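Local coordinates for protein tyrosine--tRNA ligase (Pyrococcus horikoshii, PDB 2CYC) that probably charges tRNA(Tyr) with tyrosine in two steps, first activating the amino acid with ATP and then transferring it to the acceptor end, at residues Gln35-Phe40 / Ala174-Gln179; Asp265-Ile270 / Tyr346-Leu351; Gly228-Pro233 / Ala248-Ser253. All blocks are in the same frame, centred on the assembly; numbering follows the deposited sequence.

Contact 1: residues Gln35-Phe40 / Ala174-Gln179; sequences QHYIGF and ADIFYQ. With TYR (tyrosine), chain C.
Tyr37 on strand 36-40 reaches toward Asp175 and Ile176 on helix 164-178, and in the Rossmann-type catalytic domain of this synthetase family the gap between strand and helix is where the substrate tyrosine is recognised. The tight part lies round the phenol end of Tyr37. Its OH meets Ile176 CG1 at 3.3 Å, and the ring and the isoleucine branch cross at about a right angle. The ligand hydroxyl comes in at the edge of the ring, near its plane, where Tyr37 OH and TYR OH are hydrogen-bonded at 2.8 Å. A second, very short bond of 2.5 Å joins TYR OH to Asp175 OD2. Asp175 CG stands opposite the carbonyl carbon (chi1 -66°), which carries the carboxylate up to the ligand, and its other oxygen is held by Tyr130. Gly39 lines the same pocket, and any side chain there would run into the bound ring. Replacing Tyr37 by a phenylalanine would probably cost the ligand hydroxyl one of its two partners here, leaving Asp175 as its remaining partner across this contact. The looser, partly exposed end lies at Gln35 and Gln179, where Gln35 CG merely approaches Gln179 O. The Gln179 amide is nevertheless fixed at both atoms, OE1 by Arg69 and NE2 by the backbone, and stands nearly perpendicular to the Tyr37 ring, with Gln179 NE2 3.5 Å from Tyr37 CD1. Gln179 NE2 donates to Asp175 O over 2.8 Å, coming from above the carbonyl plane, 48° out of it.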
loop_
_atom_site.group_PDB
_atom_site.type_symbol
_atom_site.label_atom_id
_atom_site.label_comp_id
_atom_site.label_asym_id
_atom_site.label_seq_id
_atom_site.Cartn_x
_atom_site.Cartn_y
_atom_site.Cartn_z
ATOM N N GLN A 35 -1.198 21.635 15.366
ATOM C CA GLN A 35 -2.323 21.113 14.625
ATOM C C GLN A 35 -2.662 19.745 15.179
ATOM O O GLN A 35 -1.848 18.822 15.144
ATOM C CB GLN A 35 -1.988 20.997 13.135
ATOM C CG GLN A 35 -3.055 20.286 12.317
ATOM C CD GLN A 35 -4.320 21.107 12.164
ATOM O OE1 GLN A 35 -5.388 20.769 12.704
ATOM N NE2 GLN A 35 -4.207 22.196 11.429
ATOM N N HIS A 36 -3.870 19.629 15.703
ATOM C CA HIS A 36 -4.335 18.377 16.249
ATOM C C HIS A 36 -5.256 17.709 15.242
ATOM O O HIS A 36 -5.663 18.309 14.244
ATOM C CB HIS A 36 -5.106 18.624 17.565
ATOM C CG HIS A 36 -6.243 17.672 17.800
ATOM N ND1 HIS A 36 -7.387 17.674 17.029
ATOM C CD2 HIS A 36 -6.417 16.697 18.727
ATOM C CE1 HIS A 36 -8.219 16.746 17.474
ATOM N NE2 HIS A 36 -7.656 16.140 18.504
ATOM N N TYR A 37 -5.554 16.450 15.529
ATOM C CA TYR A 37 -6.497 15.668 14.774
ATOM C C TYR A 37 -6.738 14.371 15.525
ATOM O O TYR A 37 -5.927 13.946 16.354
ATOM C CB TYR A 37 -5.986 15.374 13.352
ATOM C CG TYR A 37 -5.542 13.942 13.083
ATOM C CD1 TYR A 37 -6.104 13.200 12.033
ATOM C CD2 TYR A 37 -4.507 13.356 13.823
ATOM C CE1 TYR A 37 -5.633 11.917 11.719
ATOM C CE2 TYR A 37 -4.031 12.072 13.523
ATOM C CZ TYR A 37 -4.590 11.365 12.469
ATOM O OH TYR A 37 -4.063 10.144 12.131
ATOM N N ILE A 38 -7.885 13.776 15.248
ATOM C CA ILE A 38 -8.239 12.474 15.780
ATOM C C ILE A 38 -9.158 11.907 14.705
ATOM O O ILE A 38 -10.129 12.551 14.282
ATOM C CB ILE A 38 -8.919 12.521 17.203
ATOM C CG1 ILE A 38 -9.341 11.097 17.592
ATOM C CG2 ILE A 38 -10.111 13.484 17.238
ATOM C CD1 ILE A 38 -9.689 10.921 19.078
ATOM N N GLY A 39 -8.801 10.726 14.217
ATOM C CA GLY A 39 -9.577 10.097 13.170
ATOM C C GLY A 39 -10.535 9.052 13.698
ATOM O O GLY A 39 -10.303 8.438 14.741
ATOM N N PHE A 40 -11.628 8.849 12.975
ATOM C CA PHE A 40 -12.609 7.864 13.392
ATOM C C PHE A 40 -13.092 7.076 12.199
ATOM O O PHE A 40 -13.295 7.620 11.111
ATOM C CB PHE A 40 -13.850 8.519 14.001
ATOM C CG PHE A 40 -13.571 9.429 15.145
ATOM C CD1 PHE A 40 -13.307 10.781 14.928
ATOM C CD2 PHE A 40 -13.603 8.949 16.449
ATOM C CE1 PHE A 40 -13.087 11.637 15.995
ATOM C CE2 PHE A 40 -13.382 9.803 17.523
ATOM C CZ PHE A 40 -13.125 11.147 17.292
ATOM N N ALA A 174 0.450 8.284 7.445
ATOM C CA ALA A 174 0.523 9.311 6.401
ATOM C C ALA A 174 -0.474 10.443 6.661
ATOM O O ALA A 174 -0.181 11.617 6.412
ATOM C CB ALA A 174 0.265 8.679 5.019
ATOM N N ASP A 175 -1.650 10.087 7.169
ATOM C CA ASP A 175 -2.669 11.081 7.482
ATOM C C ASP A 175 -2.095 12.127 8.426
ATOM O O ASP A 175 -2.447 13.308 8.354
ATOM C CB ASP A 175 -3.877 10.441 8.177
ATOM C CG ASP A 175 -4.639 9.499 7.280
ATOM O OD1 ASP A 175 -4.546 9.644 6.045
ATOM O OD2 ASP A 175 -5.344 8.628 7.820
ATOM N N ILE A 176 -1.227 11.680 9.328
ATOM C CA ILE A 176 -0.628 12.586 10.290
ATOM C C ILE A 176 0.314 13.584 9.622
ATOM O O ILE A 176 0.174 14.801 9.781
ATOM C CB ILE A 176 0.145 11.796 11.395
ATOM C CG1 ILE A 176 -0.860 11.086 12.313
ATOM C CG2 ILE A 176 1.057 12.744 12.187
ATOM C CD1 ILE A 176 -0.247 10.068 13.266
ATOM N N PHE A 177 1.264 13.074 8.854
ATOM C CA PHE A 177 2.232 13.952 8.218
ATOM C C PHE A 177 1.680 14.808 7.099
ATOM O O PHE A 177 2.072 15.961 6.958
ATOM C CB PHE A 177 3.429 13.122 7.761
ATOM C CG PHE A 177 4.184 12.529 8.909
ATOM C CD1 PHE A 177 5.016 13.332 9.695
ATOM C CD2 PHE A 177 3.977 11.208 9.285
ATOM C CE1 PHE A 177 5.625 12.825 10.848
ATOM C CE2 PHE A 177 4.581 10.687 10.440
ATOM C CZ PHE A 177 5.405 11.501 11.223
ATOM N N TYR A 178 0.742 14.266 6.329
ATOM C CA TYR A 178 0.166 15.028 5.234
ATOM C C TYR A 178 -0.597 16.263 5.717
ATOM O O TYR A 178 -0.586 17.297 5.056
ATOM C CB TYR A 178 -0.775 14.160 4.409
ATOM C CG TYR A 178 -1.136 14.806 3.097
ATOM C CD1 TYR A 178 -0.246 14.779 2.022
ATOM C CD2 TYR A 178 -2.356 15.459 2.933
ATOM C CE1 TYR A 178 -0.566 15.381 0.814
ATOM C CE2 TYR A 178 -2.686 16.065 1.735
ATOM C CZ TYR A 178 -1.787 16.016 0.679
ATOM O OH TYR A 178 -2.124 16.576 -0.523
ATOM N N GLN A 179 -1.265 16.155 6.864
ATOM C CA GLN A 179 -2.021 17.281 7.412
ATOM C C GLN A 179 -1.172 18.148 8.357
ATOM O O GLN A 179 -1.684 19.092 8.956
ATOM C CB GLN A 179 -3.256 16.767 8.170
ATOM C CG GLN A 179 -4.153 15.827 7.356
ATOM C CD GLN A 179 -5.327 15.295 8.158
ATOM O OE1 GLN A 179 -6.389 15.930 8.247
ATOM N NE2 GLN A 179 -5.140 14.127 8.762
HETATM N N TYR C . -7.848 3.509 13.244
HETATM C CA TYR C . -8.825 4.450 13.871
HETATM C C TYR C . -9.931 3.675 14.584
HETATM O O TYR C . -9.988 2.437 14.418
HETATM C CB TYR C . -9.437 5.367 12.800
HETATM C CG TYR C . -8.427 6.288 12.142
HETATM C CD1 TYR C . -7.718 7.228 12.890
HETATM C CD2 TYR C . -8.180 6.220 10.768
HETATM C CE1 TYR C . -6.778 8.079 12.283
HETATM C CE2 TYR C . -7.258 7.067 10.154
HETATM C CZ TYR C . -6.556 7.989 10.913
HETATM O OH TYR C . -5.632 8.815 10.296
HETATM O OXT TYR C . -10.730 4.314 15.295
#

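Contact 2: residues Asp265-Ile270 / Tyr346-Leu351; sequences DSPEEI and YLINLL
Leu347 opens the contact from the helix 336-350 side, its CB lying 4.2 Å from CG2 of Ile270, while the rest of the side chain turns to Leu274, Trp292 and Leu48. The next residue carries most of the weight. Ile348 sits over the first turn of helix 267-276, and the backbones come close, with CA of Ile348 5.6 Å from CA of Pro267. The side chain of Ile348 straddles Pro267 and Ile270. Its CG1 touches both, lying 4.0 Å from CG2 of Ile270, while CG2 and CD1 rest on Pro267, CD1 of Ile348 reaching the carbonyl O of Pro267 at 3.5 Å. The side chains of Ile348 and Ile270 run in opposite directions and slide past one another. With CG1 opposite its carbonyl carbon (chi1 -68°), Ile270 carries CD1 on past Ile348 toward the C-terminal end of helix 336-350. There Leu351 closes the contact, its CD1 4.0 Å from CD1 of Ile270, and it also touches Leu48 of helix 48-63. The side chains that meet are all apolar; polar groups do their work behind them. Ser266 N donates to Glu269 OE1 at 2.7 Å, and Glu269 N returns a bond to Ser266 OG at 3.1 Å, fixing the turn from which Pro267 and Ile270 project. Asp265 is held by a salt bridge to Lys273. What results is a helix N terminus closed by a capping box and packed through a hydrophobic seam against the C-terminal end of another helix, in the helical region that follows the KMSKS segment.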
loop_
_atom_site.group_PDB
_atom_site.type_symbol
_atom_site.label_atom_id
_atom_site.label_comp_id
_atom_site.label_asym_id
_atom_site.label_seq_id
_atom_site.Cartn_x
_atom_site.Cartn_y
_atom_site.Cartn_z
ATOM N N ASP A 265 -29.036 8.028 23.328
ATOM C CA ASP A 265 -29.939 7.048 23.945
ATOM C C ASP A 265 -31.008 7.783 24.773
ATOM O O ASP A 265 -30.724 8.795 25.420
ATOM C CB ASP A 265 -29.170 6.085 24.859
ATOM C CG ASP A 265 -28.551 4.915 24.101
ATOM O OD1 ASP A 265 -28.917 4.701 22.921
ATOM O OD2 ASP A 265 -27.711 4.200 24.696
ATOM N N SER A 266 -32.238 7.278 24.758
ATOM C CA SER A 266 -33.317 7.922 25.505
ATOM C C SER A 266 -33.072 7.800 27.008
ATOM O O SER A 266 -32.247 6.992 27.451
ATOM C CB SER A 266 -34.658 7.272 25.166
ATOM O OG SER A 266 -34.739 5.972 25.732
ATOM N N PRO A 267 -33.785 8.607 27.815
ATOM C CA PRO A 267 -33.600 8.538 29.267
ATOM C C PRO A 267 -33.862 7.121 29.769
ATOM O O PRO A 267 -33.131 6.613 30.611
ATOM C CB PRO A 267 -34.624 9.541 29.795
ATOM C CG PRO A 267 -34.673 10.571 28.687
ATOM C CD PRO A 267 -34.709 9.700 27.452
ATOM N N GLU A 268 -34.902 6.485 29.236
ATOM C CA GLU A 268 -35.242 5.126 29.647
ATOM C C GLU A 268 -34.190 4.092 29.250
ATOM O O GLU A 268 -33.894 3.180 30.020
ATOM C CB GLU A 268 -36.607 4.715 29.080
ATOM C CG GLU A 268 -36.945 3.244 29.323
ATOM C CD GLU A 268 -36.842 2.835 30.796
ATOM O OE1 GLU A 268 -36.978 1.626 31.084
ATOM O OE2 GLU A 268 -36.631 3.711 31.665
ATOM N N GLU A 269 -33.639 4.217 28.044
ATOM C CA GLU A 269 -32.609 3.278 27.607
ATOM C C GLU A 269 -31.405 3.420 28.532
ATOM O O GLU A 269 -30.791 2.432 28.925
ATOM C CB GLU A 269 -32.188 3.563 26.163
ATOM C CG GLU A 269 -33.284 3.310 25.148
ATOM C CD GLU A 269 -32.877 3.725 23.750
ATOM O OE1 GLU A 269 -32.584 4.924 23.545
ATOM O OE2 GLU A 269 -32.847 2.852 22.856
ATOM N N ILE A 270 -31.078 4.654 28.898
ATOM C CA ILE A 270 -29.942 4.864 29.785
ATOM C C ILE A 270 -30.178 4.237 31.160
ATOM O O ILE A 270 -29.300 3.554 31.687
ATOM C CB ILE A 270 -29.611 6.366 29.946
ATOM C CG1 ILE A 270 -29.069 6.914 28.621
ATOM C CG2 ILE A 270 -28.572 6.560 31.061
ATOM C CD1 ILE A 270 -28.793 8.424 28.626
ATOM N N TYR A 346 -27.230 11.451 36.001
ATOM C CA TYR A 346 -26.166 12.369 35.599
ATOM C C TYR A 346 -26.008 12.311 34.067
ATOM O O TYR A 346 -25.918 13.334 33.393
ATOM C CB TYR A 346 -24.839 11.968 36.253
ATOM C CG TYR A 346 -23.664 12.783 35.753
ATOM C CD1 TYR A 346 -23.237 13.929 36.431
ATOM C CD2 TYR A 346 -23.011 12.437 34.573
ATOM C CE1 TYR A 346 -22.188 14.708 35.939
ATOM C CE2 TYR A 346 -21.966 13.206 34.072
ATOM C CZ TYR A 346 -21.560 14.336 34.752
ATOM O OH TYR A 346 -20.534 15.089 34.228
ATOM N N LEU A 347 -25.964 11.097 33.529
ATOM C CA LEU A 347 -25.813 10.892 32.084
ATOM C C LEU A 347 -27.022 11.434 31.306
ATOM O O LEU A 347 -26.878 12.052 30.246
ATOM C CB LEU A 347 -25.630 9.397 31.807
ATOM C CG LEU A 347 -24.251 8.843 31.429
ATOM C CD1 LEU A 347 -23.151 9.649 32.040
ATOM C CD2 LEU A 347 -24.164 7.384 31.847
ATOM N N ILE A 348 -28.215 11.212 31.842
ATOM C CA ILE A 348 -29.429 11.682 31.191
ATOM C C ILE A 348 -29.396 13.199 31.053
ATOM O O ILE A 348 -29.734 13.750 29.999
ATOM C CB ILE A 348 -30.675 11.264 31.997
ATOM C CG1 ILE A 348 -30.893 9.759 31.849
ATOM C CG2 ILE A 348 -31.898 12.058 31.538
ATOM C CD1 ILE A 348 -32.003 9.211 32.747
ATOM N N ASN A 349 -28.964 13.874 32.112
ATOM C CA ASN A 349 -28.906 15.326 32.087
ATOM C C ASN A 349 -27.764 15.844 31.246
ATOM O O ASN A 349 -27.917 16.823 30.512
ATOM C CB ASN A 349 -28.820 15.882 33.511
ATOM C CG ASN A 349 -30.104 15.662 34.286
ATOM O OD1 ASN A 349 -31.198 15.906 33.767
ATOM N ND2 ASN A 349 -29.986 15.203 35.528
ATOM N N LEU A 350 -26.618 15.189 31.343
ATOM C CA LEU A 350 -25.463 15.613 30.561
ATOM C C LEU A 350 -25.763 15.585 29.066
ATOM O O LEU A 350 -25.422 16.511 28.333
ATOM C CB LEU A 350 -24.266 14.689 30.823
ATOM C CG LEU A 350 -23.026 14.947 29.957
ATOM C CD1 LEU A 350 -22.476 16.333 30.278
ATOM C CD2 LEU A 350 -21.961 13.879 30.219
ATOM N N LEU A 351 -26.413 14.514 28.630
ATOM C CA LEU A 351 -26.699 14.302 27.215
ATOM C C LEU A 351 -27.972 14.927 26.647
ATOM O O LEU A 351 -28.240 14.803 25.443
ATOM C CB LEU A 351 -26.710 12.791 26.932
ATOM C CG LEU A 351 -25.444 12.009 27.334
ATOM C CD1 LEU A 351 -25.721 10.507 27.259
ATOM C CD2 LEU A 351 -24.263 12.392 26.424
#

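Contact 3: residues Gly228-Pro233 / Ala248-Ser253; sequences GLQEPP and AQMKMS
The side chain of Gln230 lies obliquely across Met250, its amide nitrogen directed at the sulfur and at the backbone carbonyl at the end of helix 240-250. CG of Gln230 sits between the backbone N and the carbonyl carbon (chi1 74°), and the chain bends again at chi2, which folds the amide back toward the helix. Gln230 NE2 spends one N-H on Met250 O at 3.0 Å and points the other almost straight at Met250 SD, a weak bond of 3.3 Å. OE1 of the same amide is bonded to Ser255 of the KMSKS region. Met250 O has a second donor, Gly228 N, at 2.8 Å. A CB on Gly228 would collide with Gln230 OE1, so its bareness makes room for the amide. Beyond it CB of Met252 rests 4.0 Å from Gly228 CA. At the more exposed end Pro233 and Met250 reach toward each other, CD of the proline 3.8 Å from SD of the methionine. Lys251 points its CB away from this loop and pairs with Asp189. A carbonyl at the helix end, gripped by two donors, together with an amide that also holds Ser255, thus ties the loop to the polypeptide entering and running through the KMSKS motif.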
loop_
_atom_site.group_PDB
_atom_site.type_symbol
_atom_site.label_atom_id
_atom_site.label_comp_id
_atom_site.label_asym_id
_atom_site.label_seq_id
_atom_site.Cartn_x
_atom_site.Cartn_y
_atom_site.Cartn_z
ATOM N N GLY A 228 -17.014 -1.290 28.427
ATOM C CA GLY A 228 -18.411 -1.539 28.135
ATOM C C GLY A 228 -19.025 -1.907 29.485
ATOM O O GLY A 228 -18.296 -2.221 30.420
ATOM N N LEU A 229 -20.350 -1.887 29.598
ATOM C CA LEU A 229 -21.006 -2.189 30.868
ATOM C C LEU A 229 -21.229 -3.674 31.161
ATOM O O LEU A 229 -21.648 -4.026 32.261
ATOM C CB LEU A 229 -22.346 -1.455 30.933
ATOM C CG LEU A 229 -22.247 0.070 30.818
ATOM C CD1 LEU A 229 -23.633 0.686 30.695
ATOM C CD2 LEU A 229 -21.509 0.622 32.029
ATOM N N GLN A 230 -20.935 -4.537 30.191
ATOM C CA GLN A 230 -21.142 -5.977 30.353
ATOM C C GLN A 230 -20.193 -6.651 31.345
ATOM O O GLN A 230 -19.068 -6.189 31.556
ATOM C CB GLN A 230 -21.035 -6.685 28.992
ATOM C CG GLN A 230 -19.610 -6.824 28.430
ATOM C CD GLN A 230 -19.065 -5.533 27.834
ATOM O OE1 GLN A 230 -19.826 -4.637 27.447
ATOM N NE2 GLN A 230 -17.743 -5.443 27.732
ATOM N N GLU A 231 -20.646 -7.748 31.955
ATOM C CA GLU A 231 -19.799 -8.463 32.900
ATOM C C GLU A 231 -18.707 -9.175 32.114
ATOM O O GLU A 231 -18.918 -9.575 30.969
ATOM C CB GLU A 231 -20.605 -9.475 33.724
ATOM C CG GLU A 231 -21.179 -10.643 32.942
ATOM C CD GLU A 231 -20.992 -11.972 33.669
ATOM O OE1 GLU A 231 -21.305 -12.051 34.880
ATOM O OE2 GLU A 231 -20.534 -12.941 33.023
ATOM N N PRO A 232 -17.521 -9.339 32.718
ATOM C CA PRO A 232 -16.373 -10.000 32.087
ATOM C C PRO A 232 -16.666 -11.443 31.682
ATOM O O PRO A 232 -17.549 -12.086 32.247
ATOM C CB PRO A 232 -15.294 -9.936 33.165
ATOM C CG PRO A 232 -15.737 -8.807 34.058
ATOM C CD PRO A 232 -17.214 -8.984 34.112
ATOM N N PRO A 233 -15.911 -11.969 30.706
ATOM C CA PRO A 233 -16.086 -13.344 30.224
ATOM C C PRO A 233 -15.673 -14.340 31.304
ATOM O O PRO A 233 -16.045 -15.512 31.268
ATOM C CB PRO A 233 -15.155 -13.400 29.017
ATOM C CG PRO A 233 -14.011 -12.536 29.472
ATOM C CD PRO A 233 -14.734 -11.340 30.077
ATOM N N ALA A 248 -9.006 -4.897 27.391
ATOM C CA ALA A 248 -8.893 -4.647 25.958
ATOM C C ALA A 248 -10.087 -5.255 25.231
ATOM O O ALA A 248 -10.601 -4.689 24.266
ATOM C CB ALA A 248 -7.597 -5.249 25.420
ATOM N N GLN A 249 -10.532 -6.413 25.704
ATOM C CA GLN A 249 -11.669 -7.102 25.104
ATOM C C GLN A 249 -13.009 -6.479 25.484
ATOM O O GLN A 249 -13.958 -6.491 24.692
ATOM C CB GLN A 249 -11.673 -8.567 25.538
ATOM C CG GLN A 249 -10.499 -9.383 25.019
ATOM C CD GLN A 249 -10.336 -10.694 25.770
ATOM O OE1 GLN A 249 -11.311 -11.405 26.016
ATOM N NE2 GLN A 249 -9.099 -11.021 26.132
ATOM N N MET A 250 -13.077 -5.937 26.696
ATOM C CA MET A 250 -14.308 -5.358 27.214
ATOM C C MET A 250 -14.569 -3.884 26.886
ATOM O O MET A 250 -15.638 -3.358 27.225
ATOM C CB MET A 250 -14.359 -5.570 28.732
ATOM C CG MET A 250 -14.328 -7.044 29.149
ATOM S SD MET A 250 -15.773 -7.961 28.560
ATOM C CE MET A 250 -15.188 -8.589 26.980
ATOM N N LYS A 251 -13.619 -3.220 26.226
ATOM C CA LYS A 251 -13.803 -1.808 25.879
ATOM C C LYS A 251 -15.107 -1.633 25.086
ATOM O O LYS A 251 -15.453 -2.460 24.240
ATOM C CB LYS A 251 -12.604 -1.284 25.078
ATOM C CG LYS A 251 -12.399 -1.923 23.717
ATOM C CD LYS A 251 -11.055 -1.507 23.136
ATOM C CE LYS A 251 -10.842 -2.060 21.739
ATOM N NZ LYS A 251 -9.424 -1.898 21.304
ATOM N N MET A 252 -15.825 -0.553 25.380
ATOM C CA MET A 252 -17.106 -0.268 24.747
ATOM C C MET A 252 -17.179 -0.364 23.221
ATOM O O MET A 252 -18.239 -0.684 22.677
ATOM C CB MET A 252 -17.606 1.100 25.207
ATOM C CG MET A 252 -18.986 1.464 24.685
ATOM S SD MET A 252 -19.959 2.320 25.946
ATOM C CE MET A 252 -18.863 3.715 26.287
ATOM N N SER A 253 -16.084 -0.086 22.520
ATOM C CA SER A 253 -16.107 -0.185 21.055
ATOM C C SER A 253 -16.365 -1.611 20.574
ATOM O O SER A 253 -16.727 -1.829 19.421
ATOM C CB SER A 253 -14.795 0.316 20.444
ATOM O OG SER A 253 -14.812 1.725 20.324
#

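In the fold
From the N terminus, contact 1 comes first: it brings strand 36-40 against helix 164-178 and closes a loop of 133 residues that includes strands 69-72 and 117-120 of the main sheet. Contact 3 then closes a short loop of 14 residues, joining the segment after strand 214-223 to the end of helix 240-250. Contact 2 follows, bridging 75 residues between helix 267-276 and helix 336-350. The three are in series, so none nests in or crosses another, and none touches another. Shared neighbours connect them: helix 48-63 packs on strand 36-40 and on segment 346-351, while Trp292 meets side chains of contacts 2 and 3.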